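Long-range contacts in tartrate dehydrogenase/decarboxylase (Pseudomonas putida, PDB 3FLK), which catalyses the NAD-dependent oxidation of tartrate to oxaloglycolate, converts meso-tartrate to D-glycerate and oxidatively decarboxylates D-malate to pyruvate: residues A[10-14]-A[43-49]; A[73-77]-A[301-305]; A[188-192]-A[203-207]; A[227-231]-A[250-255]. The protein carries 1 engineered substitution. All coordinates share one frame; numbering follows the deposited sequence.

Contact 1: residues A[10-14]-A[43-49]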
# COMPACT_ATOMS: atom_id res chain seq x y z
N ALA A 10 -22.52 15.18 16.67
CA ALA A 10 -21.34 15.80 16.07
C ALA A 10 -20.16 15.70 17.03
O ALA A 10 -20.22 16.19 18.16
CB ALA A 10 -21.63 17.25 15.71
N ILE A 11 -19.09 15.05 16.57
CA ILE A 11 -17.91 14.81 17.40
C ILE A 11 -16.67 15.23 16.62
O ILE A 11 -16.15 14.46 15.81
CB ILE A 11 -17.80 13.31 17.84
CG1 ILE A 11 -19.12 12.81 18.44
CG2 ILE A 11 -16.64 13.12 18.82
CD1 ILE A 11 -19.15 11.32 18.78
N PRO A 12 -16.20 16.47 16.84
CA PRO A 12 -15.04 16.99 16.10
C PRO A 12 -13.73 16.23 16.36
O PRO A 12 -12.96 16.01 15.42
CB PRO A 12 -14.94 18.45 16.56
CG PRO A 12 -15.66 18.51 17.85
CD PRO A 12 -16.73 17.46 17.80
N GLY A 13 -13.50 15.85 17.61
CA GLY A 13 -12.27 15.14 17.98
C GLY A 13 -11.07 16.06 18.13
O GLY A 13 -11.15 17.08 18.82
N ASP A 14 -9.98 15.71 17.45
CA ASP A 14 -8.70 16.40 17.57
C ASP A 14 -8.32 17.18 16.32
O ASP A 14 -8.86 16.93 15.23
CB ASP A 14 -7.57 15.40 17.86
CG ASP A 14 -7.73 14.69 19.19
OD1 ASP A 14 -8.03 15.36 20.20
OD2 ASP A 14 -7.52 13.46 19.23
N THR A 43 -23.25 18.51 19.94
CA THR A 43 -21.80 18.42 19.89
C THR A 43 -21.24 17.80 21.17
O THR A 43 -21.62 18.19 22.28
CB THR A 43 -21.15 19.80 19.62
OG1 THR A 43 -21.75 20.38 18.45
CG2 THR A 43 -19.65 19.66 19.38
N PHE A 44 -20.33 16.85 21.00
CA PHE A 44 -19.67 16.18 22.12
C PHE A 44 -18.18 16.49 22.11
O PHE A 44 -17.53 16.46 21.06
CB PHE A 44 -19.90 14.67 22.06
CG PHE A 44 -21.34 14.27 22.20
CD1 PHE A 44 -21.90 14.07 23.47
CD2 PHE A 44 -22.14 14.09 21.09
CE1 PHE A 44 -23.23 13.70 23.61
CE2 PHE A 44 -23.48 13.72 21.22
CZ PHE A 44 -24.02 13.53 22.49
N GLU A 45 -17.64 16.79 23.30
CA GLU A 45 -16.25 17.20 23.46
C GLU A 45 -15.30 16.03 23.67
O GLU A 45 -14.08 16.18 23.58
CB GLU A 45 -16.11 18.20 24.62
CG GLU A 45 -17.03 19.42 24.53
CD GLU A 45 -16.73 20.30 23.33
OE1 GLU A 45 -15.61 20.83 23.23
OE2 GLU A 45 -17.64 20.47 22.48
N TRP A 46 -15.86 14.85 23.95
CA TRP A 46 -15.04 13.66 24.15
C TRP A 46 -14.63 12.99 22.84
O TRP A 46 -14.83 13.56 21.76
CB TRP A 46 -15.67 12.67 25.15
CG TRP A 46 -17.16 12.56 25.13
CD1 TRP A 46 -18.05 13.28 25.88
CD2 TRP A 46 -17.94 11.63 24.37
NE1 TRP A 46 -19.33 12.87 25.62
CE2 TRP A 46 -19.30 11.86 24.70
CE3 TRP A 46 -17.63 10.62 23.45
CZ2 TRP A 46 -20.34 11.12 24.13
CZ3 TRP A 46 -18.67 9.90 22.88
CH2 TRP A 46 -20.01 10.15 23.22
N ALA A 47 -14.06 11.79 22.93
CA ALA A 47 -13.37 11.15 21.80
C ALA A 47 -12.30 12.10 21.25
O ALA A 47 -12.17 12.31 20.04
CB ALA A 47 -14.36 10.71 20.71
N SER A 48 -11.54 12.67 22.18
CA SER A 48 -10.47 13.62 21.89
C SER A 48 -9.36 13.43 22.90
O SER A 48 -9.58 12.91 24.00
CB SER A 48 -11.00 15.05 21.94
OG SER A 48 -11.30 15.45 23.27
N CYS A 49 -8.15 13.86 22.53
CA CYS A 49 -6.99 13.72 23.40
C CYS A 49 -7.01 14.70 24.58
O CYS A 49 -6.40 14.42 25.62
CB CYS A 49 -5.70 13.82 22.59
SG CYS A 49 -5.46 12.39 21.49
O HOH W 1 -15.00 15.81 20.30
O HOH W 2 -13.15 17.81 20.63
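Phe44 N donates to Ala10 O at 2.9 Å, a nearly straight bond that closes the parallel pairing of strands 6-13 and 39-43; the same oxygen takes a CA-H...O contact from Thr43. Past this point regular strand pairing stops, though the chains are close again at Gly13 and Ser48, and two waters bridge the stretch between. One water accepts from Gly13 N and lies within hydrogen-bonding distance of Phe44 O and Trp46 O, so a backbone N-H that meets no carbonyl across the contact still has a partner. A second water sits 2.8 Å from Gly13 O and makes a weak, longer contact to Glu45 O. Strand 39-43 is the edge of the large mixed sheet in this isocitrate/isopropylmalate dehydrogenase fold, and the loop behind it leads into helix 49-55, whose N-cap is Ser48. Ser48 OG donates to Glu45 O in the carbonyl plane and is weakly bonded to Tyr51 N. At the same helix start Asp14 OD1 accepts from Cys49 N at 2.8 Å through its syn lone pair, while Asp14 OD2 takes the N-H of Gly79. Ala47 O is buried without a conventional donor; Gly13 CA approaches it at 3.5 Å in a CA-H...O contact. Ile11 carries the apolar packing: chi1 of -50° sets CG1 beside the backbone N, against Phe44 CB, and CG2 anti to it, 3.8 Å from Ala47 CB.

Contact 2: residues A[73-77]-A[301-305]. With NAI (1,4-dihydronicotinamide adenine dinucleotide), chain F; SO4 (sulfate ion), chain J.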
# COMPACT_ATOMS: atom_id res chain seq x y z
N ILE A 73 -23.67 9.45 13.50
CA ILE A 73 -22.52 10.14 14.08
C ILE A 73 -21.74 10.87 12.98
O ILE A 73 -21.35 10.27 11.97
CB ILE A 73 -21.58 9.17 14.84
CG1 ILE A 73 -22.36 8.35 15.88
CG2 ILE A 73 -20.43 9.93 15.51
CD1 ILE A 73 -21.62 7.13 16.40
N TYR A 74 -21.53 12.16 13.19
CA TYR A 74 -20.77 13.01 12.27
C TYR A 74 -19.44 13.31 12.96
O TYR A 74 -19.39 14.06 13.94
CB TYR A 74 -21.57 14.28 11.97
CG TYR A 74 -21.19 15.04 10.72
CD1 TYR A 74 -20.88 14.38 9.53
CD2 TYR A 74 -21.18 16.44 10.71
CE1 TYR A 74 -20.54 15.10 8.38
CE2 TYR A 74 -20.85 17.16 9.57
CZ TYR A 74 -20.53 16.48 8.41
OH TYR A 74 -20.20 17.19 7.28
N PHE A 75 -18.37 12.69 12.45
CA PHE A 75 -17.09 12.61 13.16
C PHE A 75 -15.96 13.31 12.41
O PHE A 75 -15.83 13.16 11.20
CB PHE A 75 -16.74 11.14 13.42
CG PHE A 75 -15.45 10.93 14.18
CD1 PHE A 75 -15.39 11.11 15.56
CD2 PHE A 75 -14.30 10.52 13.51
CE1 PHE A 75 -14.20 10.92 16.26
CE2 PHE A 75 -13.10 10.31 14.20
CZ PHE A 75 -13.06 10.51 15.58
N GLY A 76 -15.15 14.07 13.14
CA GLY A 76 -14.02 14.79 12.55
C GLY A 76 -12.81 13.89 12.39
O GLY A 76 -12.65 13.25 11.35
N ALA A 77 -11.97 13.84 13.42
CA ALA A 77 -10.76 13.02 13.41
C ALA A 77 -10.21 12.88 14.82
O ALA A 77 -10.47 13.71 15.68
CB ALA A 77 -9.71 13.63 12.50
N MSE A 301 -14.99 16.47 4.76
CA MSE A 301 -15.99 16.57 5.82
C MSE A 301 -17.38 16.83 5.24
O MSE A 301 -18.35 16.19 5.64
CB MSE A 301 -15.61 17.69 6.79
CG MSE A 301 -16.45 17.77 8.06
SE MSE A 301 -15.94 16.41 9.36
CE MSE A 301 -17.32 15.10 9.03
N ILE A 302 -17.47 17.77 4.30
CA ILE A 302 -18.74 18.17 3.69
C ILE A 302 -19.36 17.03 2.86
O ILE A 302 -20.55 16.73 3.01
CB ILE A 302 -18.58 19.46 2.84
CG1 ILE A 302 -18.28 20.65 3.76
CG2 ILE A 302 -19.84 19.75 2.02
CD1 ILE A 302 -17.53 21.80 3.09
N TRP A 303 -18.55 16.41 2.01
CA TRP A 303 -18.97 15.26 1.21
C TRP A 303 -19.46 14.12 2.11
O TRP A 303 -20.48 13.49 1.82
CB TRP A 303 -17.83 14.81 0.30
CG TRP A 303 -18.18 13.81 -0.79
CD1 TRP A 303 -19.34 13.09 -0.92
CD2 TRP A 303 -17.34 13.41 -1.87
NE1 TRP A 303 -19.27 12.28 -2.03
CE2 TRP A 303 -18.05 12.45 -2.63
CE3 TRP A 303 -16.05 13.77 -2.28
CZ2 TRP A 303 -17.51 11.85 -3.77
CZ3 TRP A 303 -15.51 13.17 -3.42
CH2 TRP A 303 -16.25 12.22 -4.15
N SER A 304 -18.74 13.86 3.21
CA SER A 304 -19.18 12.89 4.22
C SER A 304 -20.59 13.19 4.74
O SER A 304 -21.38 12.28 4.98
CB SER A 304 -18.21 12.84 5.41
OG SER A 304 -16.97 12.29 5.03
N GLY A 305 -20.88 14.48 4.89
CA GLY A 305 -22.21 14.94 5.31
C GLY A 305 -23.27 14.62 4.28
O GLY A 305 -24.37 14.21 4.64
PA NAI F . -3.40 12.79 8.34
O1A NAI F . -4.47 12.39 7.40
O2A NAI F . -3.92 13.50 9.52
O5B NAI F . -2.36 13.74 7.57
C5B NAI F . -1.55 13.28 6.51
C4B NAI F . -1.11 14.46 5.65
O4B NAI F . -2.20 14.92 4.88
C3B NAI F . -0.61 15.64 6.48
O3B NAI F . 0.51 16.19 5.84
C2B NAI F . -1.78 16.60 6.47
O2B NAI F . -1.36 17.95 6.52
C1B NAI F . -2.50 16.28 5.18
N9A NAI F . -3.96 16.46 5.31
C8A NAI F . -4.84 15.64 5.97
N7A NAI F . -6.08 16.18 5.85
C5A NAI F . -6.00 17.31 5.14
C6A NAI F . -6.96 18.23 4.73
N6A NAI F . -8.24 18.06 5.05
N1A NAI F . -6.57 19.33 3.99
C2A NAI F . -5.25 19.51 3.65
N3A NAI F . -4.31 18.59 4.05
C4A NAI F . -4.67 17.51 4.79
O3 NAI F . -2.59 11.43 8.72
PN NAI F . -1.26 11.28 9.62
O1N NAI F . -0.43 12.50 9.54
O2N NAI F . -0.65 10.00 9.21
O5D NAI F . -1.83 11.11 11.11
C5D NAI F . -2.09 12.21 11.95
C4D NAI F . -2.95 11.78 13.13
O4D NAI F . -4.26 11.48 12.68
C3D NAI F . -2.44 10.53 13.83
O3D NAI F . -2.65 10.71 15.21
C2D NAI F . -3.34 9.42 13.32
O2D NAI F . -3.50 8.37 14.25
C1D NAI F . -4.64 10.17 13.09
N1N NAI F . -5.55 9.59 12.08
C2N NAI F . -6.86 9.44 12.43
C3N NAI F . -7.79 8.92 11.53
C7N NAI F . -9.25 9.03 11.85
O7N NAI F . -9.67 9.73 13.01
N7N NAI F . -10.14 8.46 11.04
C4N NAI F . -7.36 8.56 10.26
C5N NAI F . -6.02 8.72 9.90
C6N NAI F . -5.12 9.24 10.82
S SO4 J . -21.48 10.26 -4.33
O1 SO4 J . -20.36 9.31 -4.28
O2 SO4 J . -22.73 9.53 -4.51
O3 SO4 J . -21.54 11.02 -3.08
O4 SO4 J . -21.28 11.17 -5.45
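The strand that lines the nicotinamide end of the NADH pocket, 73-77, is backed by helix 299-313, and Tyr74 and Met301 (a selenomethionine) make most of the join. Tyr74 OH donates to Met301 O at 2.7 Å, coming in 54° out of the carbonyl plane. Gly305 N, in the helix's own bonding pattern, reaches that oxygen from the opposite face of the plane, so two donors grip one buried carbonyl. The helix runs nearly antiparallel to the strand, at 165°, and packs against one side of the large mixed sheet of the isocitrate/isopropylmalate dehydrogenase fold, with helix 17-35 also touching Tyr74 and Met301. Bends at chi2 and chi3 fold the end of Met301 back over the tyrosine ring: CE sits above one face, 3.6 Å from the centroid, in a CH-pi contact, with SE farther out in a Met-aromatic one. Met301 CE also lies 3.3 Å from Phe75 O. Gly305 CA comes within 3.5 Å of Tyr74 CE1, leaving the helix backbone hard against the phenol. Phe75 projects away from the helix, and NADH O7N lies in plane at its ring edge, 3.7 Å from CE2. Trp303, also turned from the strand, donates through NE1 to a sulfate probably from the crystallisation liquor.

Contact 3: residues A[188-192]-A[203-207]. With OXL (oxalate ion), chain O.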
# COMPACT_ATOMS: atom_id res chain seq x y z
N THR A 188 -13.03 -5.62 -8.09
CA THR A 188 -11.63 -6.00 -7.89
C THR A 188 -11.42 -6.33 -6.41
O THR A 188 -11.77 -5.54 -5.54
CB THR A 188 -10.65 -4.89 -8.33
OG1 THR A 188 -10.86 -4.59 -9.71
CG2 THR A 188 -9.20 -5.31 -8.13
N SER A 189 -10.87 -7.51 -6.15
CA SER A 189 -10.57 -7.95 -4.80
C SER A 189 -9.09 -7.75 -4.50
O SER A 189 -8.24 -8.26 -5.23
CB SER A 189 -10.96 -9.42 -4.61
OG SER A 189 -10.81 -9.81 -3.26
N ALA A 190 -8.78 -6.99 -3.45
CA ALA A 190 -7.40 -6.83 -3.00
C ALA A 190 -6.98 -8.07 -2.22
O ALA A 190 -7.67 -8.50 -1.30
CB ALA A 190 -7.25 -5.58 -2.14
N THR A 191 -5.84 -8.64 -2.60
CA THR A 191 -5.33 -9.84 -1.94
C THR A 191 -3.80 -9.82 -1.74
O THR A 191 -3.13 -8.89 -2.19
CB THR A 191 -5.79 -11.13 -2.69
OG1 THR A 191 -5.50 -12.29 -1.89
CG2 THR A 191 -5.12 -11.28 -4.04
N LYS A 192 -3.29 -10.82 -1.04
CA LYS A 192 -1.85 -11.09 -0.97
C LYS A 192 -1.65 -12.55 -0.61
O LYS A 192 -1.02 -12.89 0.39
CB LYS A 192 -1.13 -10.16 0.02
CG LYS A 192 0.35 -9.91 -0.32
CD LYS A 192 0.52 -9.57 -1.81
CE LYS A 192 1.90 -9.03 -2.14
NZ LYS A 192 2.94 -10.09 -2.24
N TRP A 203 -9.50 -15.61 2.06
CA TRP A 203 -10.22 -14.47 1.49
C TRP A 203 -10.54 -14.72 0.02
O TRP A 203 -11.67 -14.51 -0.42
CB TRP A 203 -9.40 -13.18 1.68
CG TRP A 203 -9.92 -11.94 0.98
CD1 TRP A 203 -9.62 -11.53 -0.29
CD2 TRP A 203 -10.78 -10.94 1.53
NE1 TRP A 203 -10.25 -10.35 -0.57
CE2 TRP A 203 -10.98 -9.96 0.53
CE3 TRP A 203 -11.42 -10.78 2.76
CZ2 TRP A 203 -11.79 -8.84 0.72
CZ3 TRP A 203 -12.23 -9.66 2.96
CH2 TRP A 203 -12.40 -8.70 1.94
N ASP A 204 -9.55 -15.21 -0.73
CA ASP A 204 -9.72 -15.60 -2.14
C ASP A 204 -10.79 -16.69 -2.32
O ASP A 204 -11.62 -16.60 -3.22
CB ASP A 204 -8.40 -16.08 -2.74
CG ASP A 204 -7.37 -14.97 -2.87
OD1 ASP A 204 -7.66 -13.82 -2.49
OD2 ASP A 204 -6.26 -15.26 -3.37
N LYS A 205 -10.76 -17.70 -1.45
CA LYS A 205 -11.72 -18.80 -1.48
C LYS A 205 -13.16 -18.29 -1.29
O LYS A 205 -14.07 -18.70 -2.02
CB LYS A 205 -11.37 -19.84 -0.42
CG LYS A 205 -11.97 -21.21 -0.66
CD LYS A 205 -11.47 -22.21 0.38
CE LYS A 205 -11.97 -23.61 0.09
NZ LYS A 205 -11.30 -24.62 0.97
N ARG A 206 -13.35 -17.41 -0.31
CA ARG A 206 -14.67 -16.83 -0.05
C ARG A 206 -15.12 -15.88 -1.16
O ARG A 206 -16.31 -15.77 -1.44
CB ARG A 206 -14.71 -16.13 1.31
CG ARG A 206 -14.43 -17.02 2.54
CD ARG A 206 -15.22 -18.34 2.51
NE ARG A 206 -16.67 -18.14 2.53
CZ ARG A 206 -17.56 -19.07 2.19
NH1 ARG A 206 -17.16 -20.28 1.80
NH2 ARG A 206 -18.85 -18.79 2.23
N THR A 207 -14.16 -15.18 -1.78
CA THR A 207 -14.44 -14.29 -2.91
C THR A 207 -14.97 -15.09 -4.10
O THR A 207 -15.99 -14.73 -4.69
CB THR A 207 -13.20 -13.46 -3.32
OG1 THR A 207 -12.67 -12.79 -2.17
CG2 THR A 207 -13.58 -12.41 -4.36
C1 OXL O . 7.71 -9.69 -3.39
C2 OXL O . 6.39 -10.32 -3.48
O1 OXL O . 7.91 -8.62 -4.02
O2 OXL O . 6.20 -11.44 -2.96
O3 OXL O . 8.61 -10.21 -2.69
O4 OXL O . 5.48 -9.70 -4.07
O HOH W 3 -9.74 -12.44 -3.60
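Hydroxyls, an indole N-H and a carboxylate make almost all of this contact: Ser189, Trp203, Thr191 and Asp204 meet through polar atoms, with a water among them. Its strand and helix belong to a beta-alpha-beta unit, strand 186-191, helix 199-211 and strand 218-223, and run nearly antiparallel. Ser189 points its CB at the helix, and OG, anti to the backbone N (chi1 -173°), accepts from Trp203 NE1 at 2.8 Å; the bond is bent, 144° at the hydrogen, and the oxygen lies 23° out of the indole plane. The water is 2.9 Å from Ser189 OG, donates to Asp204 OD1 and makes a weak bond to Thr207 OG1. That threonine hydroxyl donates to Trp203 O and lies over a face of the indole near its rim. Asp204 OD1 and Thr191 OG1 form a further hydrogen bond, though the Thr191 oxygen is less surely placed. Asp204 OD2 has a salt bridge to Lys221 and a hydrogen bond with Ser193 OG, so the carboxylate ties the helix to the next strand. Lys192 leads into an active site shared with the second subunit, pairing with Asp249 of that chain, and its NZ donates to oxalate O4 at 3.2 Å.

Contact 4: residues A[227-231]-A[250-255]. With NAI (1,4-dihydronicotinamide adenine dinucleotide), chain N.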
# COMPACT_ATOMS: atom_id res chain seq x y z
N LEU A 227 -1.64 -4.01 -7.32
CA LEU A 227 -2.87 -3.22 -7.28
C LEU A 227 -2.56 -1.74 -7.04
O LEU A 227 -3.06 -0.88 -7.76
CB LEU A 227 -3.83 -3.76 -6.21
CG LEU A 227 -5.20 -3.10 -6.01
CD1 LEU A 227 -5.95 -2.93 -7.31
CD2 LEU A 227 -6.02 -3.92 -5.04
N CYS A 228 -1.71 -1.46 -6.05
CA CYS A 228 -1.24 -0.10 -5.80
C CYS A 228 -0.57 0.51 -7.03
O CYS A 228 -0.81 1.67 -7.36
CB CYS A 228 -0.29 -0.07 -4.60
SG CYS A 228 -1.14 -0.31 -3.03
N ALA A 229 0.27 -0.28 -7.70
CA ALA A 229 0.92 0.13 -8.95
C ALA A 229 -0.09 0.50 -10.04
O ALA A 229 0.10 1.48 -10.75
CB ALA A 229 1.86 -0.97 -9.44
N ARG A 230 -1.16 -0.29 -10.13
CA ARG A 230 -2.21 -0.07 -11.14
C ARG A 230 -3.10 1.14 -10.85
O ARG A 230 -3.66 1.73 -11.78
CB ARG A 230 -3.05 -1.34 -11.33
CG ARG A 230 -2.32 -2.43 -12.10
CD ARG A 230 -3.25 -3.56 -12.52
NE ARG A 230 -2.55 -4.54 -13.34
CZ ARG A 230 -2.31 -5.80 -12.99
NH1 ARG A 230 -2.72 -6.26 -11.81
NH2 ARG A 230 -1.66 -6.61 -13.81
N PHE A 231 -3.24 1.51 -9.58
CA PHE A 231 -3.92 2.75 -9.19
C PHE A 231 -3.24 3.95 -9.84
O PHE A 231 -3.89 4.92 -10.24
CB PHE A 231 -3.93 2.92 -7.67
CG PHE A 231 -5.17 2.37 -6.99
CD1 PHE A 231 -5.79 1.21 -7.45
CD2 PHE A 231 -5.70 3.01 -5.87
CE1 PHE A 231 -6.92 0.70 -6.82
CE2 PHE A 231 -6.83 2.51 -5.23
CZ PHE A 231 -7.45 1.36 -5.71
N ILE A 250 -5.06 1.54 3.11
CA ILE A 250 -4.00 1.98 2.19
C ILE A 250 -4.55 2.53 0.87
O ILE A 250 -4.18 3.63 0.44
CB ILE A 250 -2.98 0.85 1.92
CG1 ILE A 250 -2.22 0.49 3.21
CG2 ILE A 250 -2.00 1.26 0.82
CD1 ILE A 250 -1.60 -0.90 3.20
N LEU A 251 -5.44 1.77 0.24
CA LEU A 251 -5.97 2.12 -1.08
C LEU A 251 -6.81 3.40 -1.07
O LEU A 251 -6.88 4.09 -2.09
CB LEU A 251 -6.77 0.94 -1.67
CG LEU A 251 -5.99 -0.34 -2.01
CD1 LEU A 251 -6.96 -1.46 -2.38
CD2 LEU A 251 -4.96 -0.12 -3.12
N SER A 252 -7.42 3.71 0.07
CA SER A 252 -8.26 4.91 0.21
C SER A 252 -7.49 6.19 0.57
O SER A 252 -8.10 7.26 0.68
CB SER A 252 -9.40 4.66 1.21
OG SER A 252 -8.90 4.38 2.51
N ASP A 253 -6.18 6.08 0.79
CA ASP A 253 -5.31 7.27 0.77
C ASP A 253 -4.66 7.40 -0.60
O ASP A 253 -4.54 8.51 -1.14
CB ASP A 253 -4.24 7.21 1.87
CG ASP A 253 -4.62 8.01 3.11
OD1 ASP A 253 -5.83 8.16 3.40
OD2 ASP A 253 -3.70 8.49 3.81
N LEU A 254 -4.25 6.27 -1.17
CA LEU A 254 -3.58 6.24 -2.47
C LEU A 254 -4.47 6.72 -3.61
O LEU A 254 -4.04 7.55 -4.43
CB LEU A 254 -3.04 4.84 -2.76
CG LEU A 254 -2.30 4.62 -4.09
CD1 LEU A 254 -1.06 5.49 -4.18
CD2 LEU A 254 -1.94 3.16 -4.26
N GLY A 255 -5.69 6.19 -3.68
CA GLY A 255 -6.67 6.57 -4.69
C GLY A 255 -6.89 8.07 -4.82
O GLY A 255 -6.67 8.64 -5.89
PA NAI N . 3.68 -9.69 -11.67
O1A NAI N . 4.82 -8.86 -11.22
O2A NAI N . 4.14 -10.99 -12.19
O5B NAI N . 2.87 -8.92 -12.82
C5B NAI N . 2.08 -7.78 -12.56
C4B NAI N . 1.84 -6.98 -13.84
O4B NAI N . 3.03 -6.35 -14.27
C3B NAI N . 1.37 -7.87 -14.98
O3B NAI N . 0.35 -7.19 -15.68
C2B NAI N . 2.60 -8.05 -15.85
O2B NAI N . 2.29 -8.18 -17.22
C1B NAI N . 3.42 -6.81 -15.55
N9A NAI N . 4.86 -7.13 -15.56
C8A NAI N . 5.55 -7.82 -14.60
N7A NAI N . 6.85 -7.90 -14.98
C5A NAI N . 6.99 -7.27 -16.16
C6A NAI N . 8.09 -7.07 -16.98
N6A NAI N . 9.30 -7.48 -16.60
N1A NAI N . 7.93 -6.36 -18.16
C2A NAI N . 6.69 -5.88 -18.52
N3A NAI N . 5.60 -6.10 -17.70
C4A NAI N . 5.75 -6.78 -16.54
O3 NAI N . 2.70 -9.83 -10.40
PN NAI N . 1.32 -10.65 -10.33
O1N NAI N . 0.66 -10.65 -11.65
O2N NAI N . 0.60 -10.12 -9.15
O5D NAI N . 1.81 -12.14 -9.95
C5D NAI N . 1.98 -13.15 -10.92
C4D NAI N . 2.68 -14.35 -10.29
O4D NAI N . 4.00 -14.00 -9.89
C3D NAI N . 1.97 -14.85 -9.04
O3D NAI N . 1.97 -16.25 -9.07
C2D NAI N . 2.82 -14.33 -7.90
O2D NAI N . 2.74 -15.17 -6.77
C1D NAI N . 4.21 -14.31 -8.52
N1N NAI N . 5.16 -13.34 -7.95
C2N NAI N . 6.44 -13.76 -7.69
C3N NAI N . 7.38 -12.88 -7.16
C7N NAI N . 8.82 -13.30 -7.09
O7N NAI N . 9.23 -14.43 -7.83
N7N NAI N . 9.68 -12.61 -6.35
C4N NAI N . 7.02 -11.56 -6.91
C5N NAI N . 5.72 -11.13 -7.18
C6N NAI N . 4.79 -12.03 -7.71
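With CG anti to the carbonyl carbon (chi1 -65°) and the chain extended at chi2, Leu251 carries its CD2 over one face of the Phe231 ring. Phe231, at an unusual chi1 of -93°, presents that face to it. The CH-pi contact measures 4.0 Å from Leu251 CD2 to the Phe231 ring centroid. Gly255 N lies at the ring edge, in its plane, and Phe231 CE2 comes within 3.5 Å of Leu251 O, so the phenyl group lies close against the helix backbone. Helices 224-233 and 245-258 run nearly parallel here, 18° apart, and the side chains between them are apolar. This pair belongs to the dimer interface: in the second subunit, Ile250 packs on Cys228 and Val232 on Leu254. Leu254 CD2 settles beside the first helix, 3.6 Å from Cys228 CB, and also touches Phe231 CB. Cys228 SG rests against Leu251 CD2 at 3.8 Å, while Leu251 CD1 meets Leu227 CD2 at 3.7 Å. The polar residues look elsewhere. Arg230 stretches out to the NADH, where NH2 makes a weak bond to O3B at 2.8 Å, and Asp253, by similarity a manganese-binding residue, packs on Asp225 of the second subunit.

The four contacts fall into two touching pairs. Contacts 1 and 2, with centres 12 Å apart, share neighbouring strands: Ile11 N lies 2.8 Å from Tyr74 O and Asp14 N 2.7 Å from Ala77 O, both probable hydrogen bonds. Contacts 3 and 4, with centres 16 Å apart, meet where Ala190 CB packs on Leu227 CD2 at 3.6 Å. Across the chain, contacts 1 and 3 lie about 36 Å apart between centres but join the same mixed sheet. Contact 2 lines one NADH site, whose cofactor also bonds Asn194 of the second subunit; contacts 3 and 4 reach the other site through Lys192 and Arg230, as expected of active sites built from both chains.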